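PDB 1T3Q: quinoline 2-oxidoreductase large subunit from Pseudomonas putida, which probably catalyses the molybdenum-dependent hydroxylation of quinoline at carbon 2, using a molybdopterin cytosine dinucleotide cofactor. Local coordinates for residues 293-298 and 368-373; 196-201 and 255-260. All blocks are in the same frame, centred on the assembly; numbering follows the deposited sequence.

Contact 1 (293-298 and 368-373); sequences THAKQQ and GAYRGV. With MCN (pterin cytosine dinucleotide), chain N; SMO (dioxosulfidomolybdenum(VI) ion), chain O.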
loop_
_atom_site.group_PDB
_atom_site.type_symbol
_atom_site.label_atom_id
_atom_site.label_comp_id
_atom_site.label_asym_id
_atom_site.label_seq_id
_atom_site.Cartn_x
_atom_site.Cartn_y
_atom_site.Cartn_z
ATOM N N THR B 293 -19.097 0.659 22.644
ATOM C CA THR B 293 -20.486 0.978 22.955
ATOM C C THR B 293 -21.099 -0.308 23.491
ATOM O O THR B 293 -20.541 -1.389 23.294
ATOM C CB THR B 293 -21.290 1.408 21.701
ATOM O OG1 THR B 293 -21.110 0.438 20.660
ATOM C CG2 THR B 293 -20.837 2.772 21.203
ATOM N N HIS B 294 -22.213 -0.186 24.206
ATOM C CA HIS B 294 -22.928 -1.351 24.708
ATOM C C HIS B 294 -24.267 -1.199 24.020
ATOM O O HIS B 294 -24.530 -0.165 23.402
ATOM C CB HIS B 294 -23.142 -1.315 26.228
ATOM C CG HIS B 294 -21.874 -1.311 27.025
ATOM N ND1 HIS B 294 -20.776 -2.076 26.690
ATOM C CD2 HIS B 294 -21.538 -0.644 28.154
ATOM C CE1 HIS B 294 -19.815 -1.875 27.575
ATOM N NE2 HIS B 294 -20.252 -1.011 28.474
ATOM N N ALA B 295 -25.121 -2.202 24.126
ATOM C CA ALA B 295 -26.413 -2.114 23.472
ATOM C C ALA B 295 -27.476 -2.934 24.162
ATOM O O ALA B 295 -27.194 -3.664 25.113
ATOM C CB ALA B 295 -26.278 -2.570 22.023
ATOM N N LYS B 296 -28.705 -2.779 23.667
ATOM C CA LYS B 296 -29.878 -3.515 24.122
ATOM C C LYS B 296 -30.480 -3.178 25.473
ATOM O O LYS B 296 -31.471 -3.793 25.869
ATOM C CB LYS B 296 -29.581 -5.018 24.087
ATOM C CG LYS B 296 -28.983 -5.505 22.775
ATOM C CD LYS B 296 -29.986 -5.415 21.624
ATOM C CE LYS B 296 -29.341 -5.836 20.303
ATOM N NZ LYS B 296 -30.318 -5.892 19.175
ATOM N N GLN B 297 -29.925 -2.209 26.190
ATOM C CA GLN B 297 -30.484 -1.927 27.502
ATOM C C GLN B 297 -31.697 -1.013 27.536
ATOM O O GLN B 297 -31.578 0.201 27.668
ATOM C CB GLN B 297 -29.419 -1.384 28.466
ATOM C CG GLN B 297 -29.964 -1.246 29.891
ATOM C CD GLN B 297 -28.904 -0.954 30.936
ATOM O OE1 GLN B 297 -27.935 -0.241 30.682
ATOM N NE2 GLN B 297 -29.103 -1.489 32.135
ATOM N N GLN B 298 -32.871 -1.608 27.395
ATOM C CA GLN B 298 -34.096 -0.841 27.490
ATOM C C GLN B 298 -35.097 -1.587 28.354
ATOM O O GLN B 298 -35.011 -2.805 28.532
ATOM C CB GLN B 298 -34.688 -0.493 26.106
ATOM C CG GLN B 298 -34.794 -1.594 25.078
ATOM C CD GLN B 298 -35.594 -1.162 23.836
ATOM O OE1 GLN B 298 -36.799 -0.919 23.917
ATOM N NE2 GLN B 298 -34.921 -1.068 22.690
ATOM N N GLY B 368 -25.098 1.962 21.925
ATOM C CA GLY B 368 -24.865 2.022 20.499
ATOM C C GLY B 368 -25.539 0.886 19.757
ATOM O O GLY B 368 -26.216 0.053 20.360
ATOM N N ALA B 369 -25.329 0.852 18.449
ATOM C CA ALA B 369 -25.925 -0.156 17.586
ATOM C C ALA B 369 -25.279 -1.528 17.692
ATOM O O ALA B 369 -24.060 -1.655 17.708
ATOM C CB ALA B 369 -25.868 0.314 16.140
ATOM N N TYR B 370 -26.125 -2.546 17.775
ATOM C CA TYR B 370 -25.688 -3.932 17.810
ATOM C C TYR B 370 -26.797 -4.723 17.124
ATOM O O TYR B 370 -27.978 -4.551 17.432
ATOM C CB TYR B 370 -25.467 -4.427 19.245
ATOM C CG TYR B 370 -25.210 -5.923 19.362
ATOM C CD1 TYR B 370 -24.348 -6.584 18.481
ATOM C CD2 TYR B 370 -25.814 -6.670 20.373
ATOM C CE1 TYR B 370 -24.099 -7.953 18.606
ATOM C CE2 TYR B 370 -25.567 -8.038 20.512
ATOM C CZ TYR B 370 -24.711 -8.672 19.624
ATOM O OH TYR B 370 -24.473 -10.025 19.756
ATOM N N ARG B 371 -26.393 -5.542 16.157
ATOM C CA ARG B 371 -27.278 -6.399 15.376
ATOM C C ARG B 371 -28.716 -6.479 15.887
ATOM O O ARG B 371 -28.985 -7.072 16.938
ATOM C CB ARG B 371 -26.671 -7.806 15.323
ATOM C CG ARG B 371 -27.163 -8.671 14.187
ATOM C CD ARG B 371 -26.351 -9.951 14.136
ATOM N NE ARG B 371 -26.560 -10.681 12.894
ATOM C CZ ARG B 371 -25.782 -11.676 12.480
ATOM N NH1 ARG B 371 -24.745 -12.055 13.215
ATOM N NH2 ARG B 371 -26.031 -12.277 11.321
ATOM N N GLY B 372 -29.634 -5.883 15.134
ATOM C CA GLY B 372 -31.037 -5.901 15.509
ATOM C C GLY B 372 -31.457 -4.644 16.247
ATOM O O GLY B 372 -32.649 -4.349 16.370
ATOM N N VAL B 373 -30.462 -3.907 16.728
ATOM C CA VAL B 373 -30.662 -2.668 17.477
ATOM C C VAL B 373 -31.838 -2.684 18.453
ATOM O O VAL B 373 -32.038 -3.663 19.173
ATOM C CB VAL B 373 -30.766 -1.440 16.521
ATOM C CG1 VAL B 373 -29.446 -1.262 15.779
ATOM C CG2 VAL B 373 -31.904 -1.619 15.519
HETATM N N1 MCN N . -27.665 -12.063 1.485
HETATM C C2 MCN N . -28.001 -12.866 0.346
HETATM N N3 MCN N . -29.298 -12.664 -0.100
HETATM C C4 MCN N . -30.241 -11.800 0.446
HETATM C C5 MCN N . -29.844 -11.012 1.619
HETATM C C6 MCN N . -28.573 -11.141 2.126
HETATM O O2 MCN N . -27.206 -13.648 -0.124
HETATM N N4 MCN N . -31.447 -11.685 -0.068
HETATM C "C1'" MCN N . -26.186 -12.232 1.998
HETATM C C2D MCN N . -25.234 -11.076 1.446
HETATM O "O2'" MCN N . -23.881 -11.607 1.218
HETATM C "C3'" MCN N . -25.327 -10.010 2.518
HETATM C C4D MCN N . -25.409 -10.778 3.816
HETATM O O4D MCN N . -26.042 -12.102 3.441
HETATM O "O3'" MCN N . -24.135 -9.151 2.469
HETATM C "C5'" MCN N . -26.080 -10.028 5.001
HETATM O "O5'" MCN N . -27.311 -9.565 4.505
HETATM P PA MCN N . -27.786 -8.060 4.528
HETATM O O1A MCN N . -27.771 -7.599 3.104
HETATM O O2A MCN N . -29.069 -8.088 5.342
HETATM O O3A MCN N . -26.866 -7.080 5.446
HETATM P PB MCN N . -25.420 -6.445 5.186
HETATM O O1B MCN N . -25.593 -4.961 5.173
HETATM O O2B MCN N . -24.751 -7.076 4.000
HETATM O O3B MCN N . -24.580 -6.898 6.476
HETATM C C10 MCN N . -24.679 -6.191 7.686
HETATM C "C9'" MCN N . -25.498 -7.050 8.593
HETATM C "C8'" MCN N . -25.520 -6.291 9.940
HETATM S "S8'" MCN N . -26.305 -4.685 9.896
HETATM C "C7'" MCN N . -25.042 -6.736 11.104
HETATM S "S7'" MCN N . -25.060 -5.834 12.645
HETATM C "C6'" MCN N . -24.335 -8.133 11.114
HETATM C C7 MCN N . -24.864 -9.010 10.010
HETATM O "O9'" MCN N . -24.776 -8.360 8.753
HETATM N "N5'" MCN N . -22.844 -7.830 11.137
HETATM C C4A MCN N . -22.139 -9.040 10.756
HETATM N "N8'" MCN N . -24.073 -10.284 9.929
HETATM C C4B MCN N . -22.681 -10.229 10.234
HETATM N "N1'" MCN N . -21.952 -11.390 9.872
HETATM C "C2'" MCN N . -20.615 -11.305 10.066
HETATM N "N2'" MCN N . -19.877 -12.391 9.750
HETATM N "N3'" MCN N . -19.989 -10.171 10.545
HETATM C "C4'" MCN N . -20.662 -8.949 10.919
HETATM O "O4'" MCN N . -20.040 -7.999 11.330
HETATM S S SMO O . -26.260 -3.222 14.110
HETATM MO MO SMO O . -25.915 -3.624 12.041
HETATM O OM2 SMO O . -27.285 -2.555 11.967
HETATM O OM1 SMO O . -24.492 -2.746 11.773
HETATM O O HOH W 1 -22.239 -1.787 19.787
#
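Lys-296 reaches across to the loop 368-373 and binds its backbone. From CB the chain starts beside the backbone N, with CG anti to the carbonyl carbon (chi1 -49°). That torsion puts Lys-296 CG 4.1 Å from Tyr-370 CD2. The chain then bends at chi2, and CD passes near Val-373 O. CE lies obliquely against the tyrosine ring, 3.6 Å from Tyr-370 CD2, and the two side chains cross at about a right angle. NZ gives a hydrogen bond of 2.8 Å to Val-373 O, in the carbonyl plane and on a lone pair. A second, of 2.9 Å, goes to Arg-371 O, with NZ well above that carbonyl plane. A weak third reaches Tyr-370 O. Thr-376 also binds NZ. Val-373 N donates to Tyr-370 O at 2.7 Å and closes a turn. With an alanine in place of this lysine, the carbonyls of Val-373 and Arg-371 would probably lose a buried donor, and the turn would be likely to shift.

Nearer the start of both segments, Gly-368 N donates to His-294 O at 2.7 Å. A CB on Gly-368 would collide with Thr-293 CB. Ala-295 CB packs on Tyr-370 CB at 3.4 Å. One water joins Thr-293 OG1 to Ala-369 O.

Within the turn, N8' of the pterin lies over one face of the Arg-371 guanidinium, toward its rim, and NH1 is held by Gln-685. Arg-371 N lies 3.1 Å from the sulfur of the molybdenum centre. The turn gripped by Lys-296 forms part of the molybdenum pocket of a xanthine dehydrogenase family enzyme.

Contact 2 (196-201 and 255-260); sequences VSACPM and FGQKAH. With MCN (pterin cytosine dinucleotide), chain N; SMO (dioxosulfidomolybdenum(VI) ion), chain O.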
loop_
_atom_site.group_PDB
_atom_site.type_symbol
_atom_site.label_atom_id
_atom_site.label_comp_id
_atom_site.label_asym_id
_atom_site.label_seq_id
_atom_site.Cartn_x
_atom_site.Cartn_y
_atom_site.Cartn_z
ATOM N N VAL B 196 -25.291 -5.396 26.609
ATOM C CA VAL B 196 -24.498 -6.470 26.034
ATOM C C VAL B 196 -23.484 -5.784 25.143
ATOM O O VAL B 196 -23.615 -4.594 24.848
ATOM C CB VAL B 196 -25.337 -7.459 25.173
ATOM C CG1 VAL B 196 -26.372 -8.144 26.034
ATOM C CG2 VAL B 196 -25.984 -6.732 23.998
ATOM N N SER B 197 -22.459 -6.525 24.736
ATOM C CA SER B 197 -21.432 -6.005 23.849
ATOM C C SER B 197 -21.475 -6.828 22.569
ATOM O O SER B 197 -21.752 -8.027 22.620
ATOM C CB SER B 197 -20.042 -6.151 24.487
ATOM O OG SER B 197 -19.031 -5.816 23.550
ATOM N N ALA B 198 -21.214 -6.190 21.432
ATOM C CA ALA B 198 -21.195 -6.902 20.155
ATOM C C ALA B 198 -20.103 -7.963 20.280
ATOM O O ALA B 198 -20.151 -9.019 19.642
ATOM C CB ALA B 198 -20.871 -5.939 19.016
ATOM N N CYS B 199 -19.110 -7.655 21.109
ATOM C CA CYS B 199 -17.991 -8.554 21.371
ATOM C C CYS B 199 -17.452 -9.291 20.134
ATOM O O CYS B 199 -17.441 -10.525 20.082
ATOM C CB CYS B 199 -18.400 -9.565 22.458
ATOM S SG CYS B 199 -17.024 -10.467 23.230
ATOM N N PRO B 200 -17.013 -8.545 19.109
ATOM C CA PRO B 200 -16.477 -9.206 17.916
ATOM C C PRO B 200 -15.138 -9.825 18.326
ATOM O O PRO B 200 -14.490 -9.313 19.233
ATOM C CB PRO B 200 -16.308 -8.050 16.935
ATOM C CG PRO B 200 -15.969 -6.898 17.846
ATOM C CD PRO B 200 -16.971 -7.080 18.965
ATOM N N MET B 201 -14.719 -10.919 17.688
ATOM C CA MET B 201 -13.444 -11.529 18.077
ATOM C C MET B 201 -12.267 -10.587 17.831
ATOM O O MET B 201 -11.266 -10.640 18.549
ATOM C CB MET B 201 -13.235 -12.875 17.368
ATOM C CG MET B 201 -14.083 -13.998 17.960
ATOM S SD MET B 201 -13.805 -14.264 19.750
ATOM C CE MET B 201 -15.093 -13.201 20.447
ATOM N N PHE B 255 -20.893 -6.352 13.510
ATOM C CA PHE B 255 -22.187 -6.474 14.168
ATOM C C PHE B 255 -22.769 -5.151 14.668
ATOM O O PHE B 255 -23.582 -5.146 15.582
ATOM C CB PHE B 255 -22.065 -7.452 15.339
ATOM C CG PHE B 255 -21.341 -8.723 14.985
ATOM C CD1 PHE B 255 -21.907 -9.633 14.096
ATOM C CD2 PHE B 255 -20.077 -8.987 15.503
ATOM C CE1 PHE B 255 -21.219 -10.791 13.722
ATOM C CE2 PHE B 255 -19.378 -10.145 15.136
ATOM C CZ PHE B 255 -19.951 -11.044 14.245
ATOM N N GLY B 256 -22.352 -4.045 14.064
ATOM C CA GLY B 256 -22.852 -2.744 14.484
ATOM C C GLY B 256 -21.855 -1.944 15.307
ATOM O O GLY B 256 -21.809 -0.711 15.218
ATOM N N GLN B 257 -21.047 -2.634 16.107
ATOM C CA GLN B 257 -20.070 -1.944 16.954
ATOM C C GLN B 257 -19.110 -1.111 16.120
ATOM O O GLN B 257 -18.688 -0.023 16.528
ATOM C CB GLN B 257 -19.277 -2.949 17.792
ATOM C CG GLN B 257 -18.433 -2.301 18.890
ATOM C CD GLN B 257 -17.505 -3.282 19.575
ATOM O OE1 GLN B 257 -16.411 -3.560 19.088
ATOM N NE2 GLN B 257 -17.947 -3.824 20.706
ATOM N N LYS B 258 -18.767 -1.624 14.945
ATOM C CA LYS B 258 -17.854 -0.936 14.056
ATOM C C LYS B 258 -18.597 -0.055 13.053
ATOM O O LYS B 258 -18.062 0.327 12.013
ATOM C CB LYS B 258 -16.943 -1.963 13.370
ATOM C CG LYS B 258 -15.992 -2.598 14.386
ATOM C CD LYS B 258 -15.108 -3.702 13.816
ATOM C CE LYS B 258 -14.302 -4.345 14.941
ATOM N NZ LYS B 258 -13.659 -5.630 14.528
ATOM N N ALA B 259 -19.840 0.269 13.397
ATOM C CA ALA B 259 -20.669 1.140 12.580
ATOM C C ALA B 259 -20.884 2.433 13.367
ATOM O O ALA B 259 -21.985 2.976 13.402
ATOM C CB ALA B 259 -22.008 0.482 12.274
ATOM N N HIS B 260 -19.824 2.894 14.022
ATOM C CA HIS B 260 -19.858 4.142 14.786
ATOM C C HIS B 260 -18.547 4.861 14.545
ATOM O O HIS B 260 -17.557 4.256 14.119
ATOM C CB HIS B 260 -19.952 3.909 16.299
ATOM C CG HIS B 260 -21.155 3.138 16.737
ATOM N ND1 HIS B 260 -21.135 1.771 16.916
ATOM C CD2 HIS B 260 -22.409 3.542 17.054
ATOM C CE1 HIS B 260 -22.323 1.366 17.328
ATOM N NE2 HIS B 260 -23.114 2.419 17.420
HETATM N N1 MCN N . -27.665 -12.063 1.485
HETATM C C2 MCN N . -28.001 -12.866 0.346
HETATM N N3 MCN N . -29.298 -12.664 -0.100
HETATM C C4 MCN N . -30.241 -11.800 0.446
HETATM C C5 MCN N . -29.844 -11.012 1.619
HETATM C C6 MCN N . -28.573 -11.141 2.126
HETATM O O2 MCN N . -27.206 -13.648 -0.124
HETATM N N4 MCN N . -31.447 -11.685 -0.068
HETATM C "C1'" MCN N . -26.186 -12.232 1.998
HETATM C C2D MCN N . -25.234 -11.076 1.446
HETATM O "O2'" MCN N . -23.881 -11.607 1.218
HETATM C "C3'" MCN N . -25.327 -10.010 2.518
HETATM C C4D MCN N . -25.409 -10.778 3.816
HETATM O O4D MCN N . -26.042 -12.102 3.441
HETATM O "O3'" MCN N . -24.135 -9.151 2.469
HETATM C "C5'" MCN N . -26.080 -10.028 5.001
HETATM O "O5'" MCN N . -27.311 -9.565 4.505
HETATM P PA MCN N . -27.786 -8.060 4.528
HETATM O O1A MCN N . -27.771 -7.599 3.104
HETATM O O2A MCN N . -29.069 -8.088 5.342
HETATM O O3A MCN N . -26.866 -7.080 5.446
HETATM P PB MCN N . -25.420 -6.445 5.186
HETATM O O1B MCN N . -25.593 -4.961 5.173
HETATM O O2B MCN N . -24.751 -7.076 4.000
HETATM O O3B MCN N . -24.580 -6.898 6.476
HETATM C C10 MCN N . -24.679 -6.191 7.686
HETATM C "C9'" MCN N . -25.498 -7.050 8.593
HETATM C "C8'" MCN N . -25.520 -6.291 9.940
HETATM S "S8'" MCN N . -26.305 -4.685 9.896
HETATM C "C7'" MCN N . -25.042 -6.736 11.104
HETATM S "S7'" MCN N . -25.060 -5.834 12.645
HETATM C "C6'" MCN N . -24.335 -8.133 11.114
HETATM C C7 MCN N . -24.864 -9.010 10.010
HETATM O "O9'" MCN N . -24.776 -8.360 8.753
HETATM N "N5'" MCN N . -22.844 -7.830 11.137
HETATM C C4A MCN N . -22.139 -9.040 10.756
HETATM N "N8'" MCN N . -24.073 -10.284 9.929
HETATM C C4B MCN N . -22.681 -10.229 10.234
HETATM N "N1'" MCN N . -21.952 -11.390 9.872
HETATM C "C2'" MCN N . -20.615 -11.305 10.066
HETATM N "N2'" MCN N . -19.877 -12.391 9.750
HETATM N "N3'" MCN N . -19.989 -10.171 10.545
HETATM C "C4'" MCN N . -20.662 -8.949 10.919
HETATM O "O4'" MCN N . -20.040 -7.999 11.330
HETATM S S SMO O . -26.260 -3.222 14.110
HETATM MO MO SMO O . -25.915 -3.624 12.041
HETATM O OM2 SMO O . -27.285 -2.555 11.967
HETATM O OM1 SMO O . -24.492 -2.746 11.773
#
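Apolar packing carries most of the contact between Ala-198, Pro-200, Phe-255 and Gln-257. Ala-198 CB meets Gln-257 CB at 3.6 Å and lies 4.2 Å from Phe-255 CB. Pro-200 comes at the edge of the Phe-255 ring, with its CA near the ring plane and 4.1 Å from CE2. The proline ring also crosses the Gln-257 side chain at about a right angle, its CD side resting against the end of the glutamine chain. Gln-257 CG stands anti to the backbone N (chi1 -169°), and the chain beyond it is extended, which carries its end across to the proline ring. Pro-200 CG touches Lys-258 CE more loosely.

The loop 255-260 is part of the molybdenum cofactor pocket. One face of the Phe-255 ring lies over the C4' side of the pterin, offset toward the rim; Phe-255 CD1 is 3.4 Å from pterin C4A. Gly-256 CA comes 3.2 Å from the oxo ligand OM1, and a CB on this glycine would clash with the sulfur of the molybdenum centre.

Polar bonds shape the loop 255-260 and tie both loops to their surroundings. Phe-255 N donates to the pterin O4' at 2.9 Å. A type I beta turn runs from Gly-256 to Ala-259, closed by Ala-259 N to Gly-256 O. His-260 ND1 donates to Gln-257 O at 3.1 Å, almost straight at 177°. Lys-258 NZ binds Gly-253 O and forms a salt bridge with Glu-202. Arg-143 of the small subunit donates to Ala-198 O.

How the contacts relate
Contacts 1 and 2 lie side by side at the molybdenum centre, with their centres 9 Å apart. They are consecutive along the chain, and contact 2 closes before contact 1 opens. Two probable hydrogen bonds join them: Arg-371 N to Phe-255 O, and Ala-369 N to His-260 NE2, each 2.9 Å. Tyr-370 packs on contact 2, with CE1 3.5 Å from Ala-198 CA and CD1 3.3 Å from Phe-255 O. Another backbone link, Val-196 with Ala-295, ties the two first segments. The second segments, 368-373 and 255-260, both reach the pterin and the molybdenum centre. The first segments lie behind them, so each contact joins a cofactor-facing loop to one behind it.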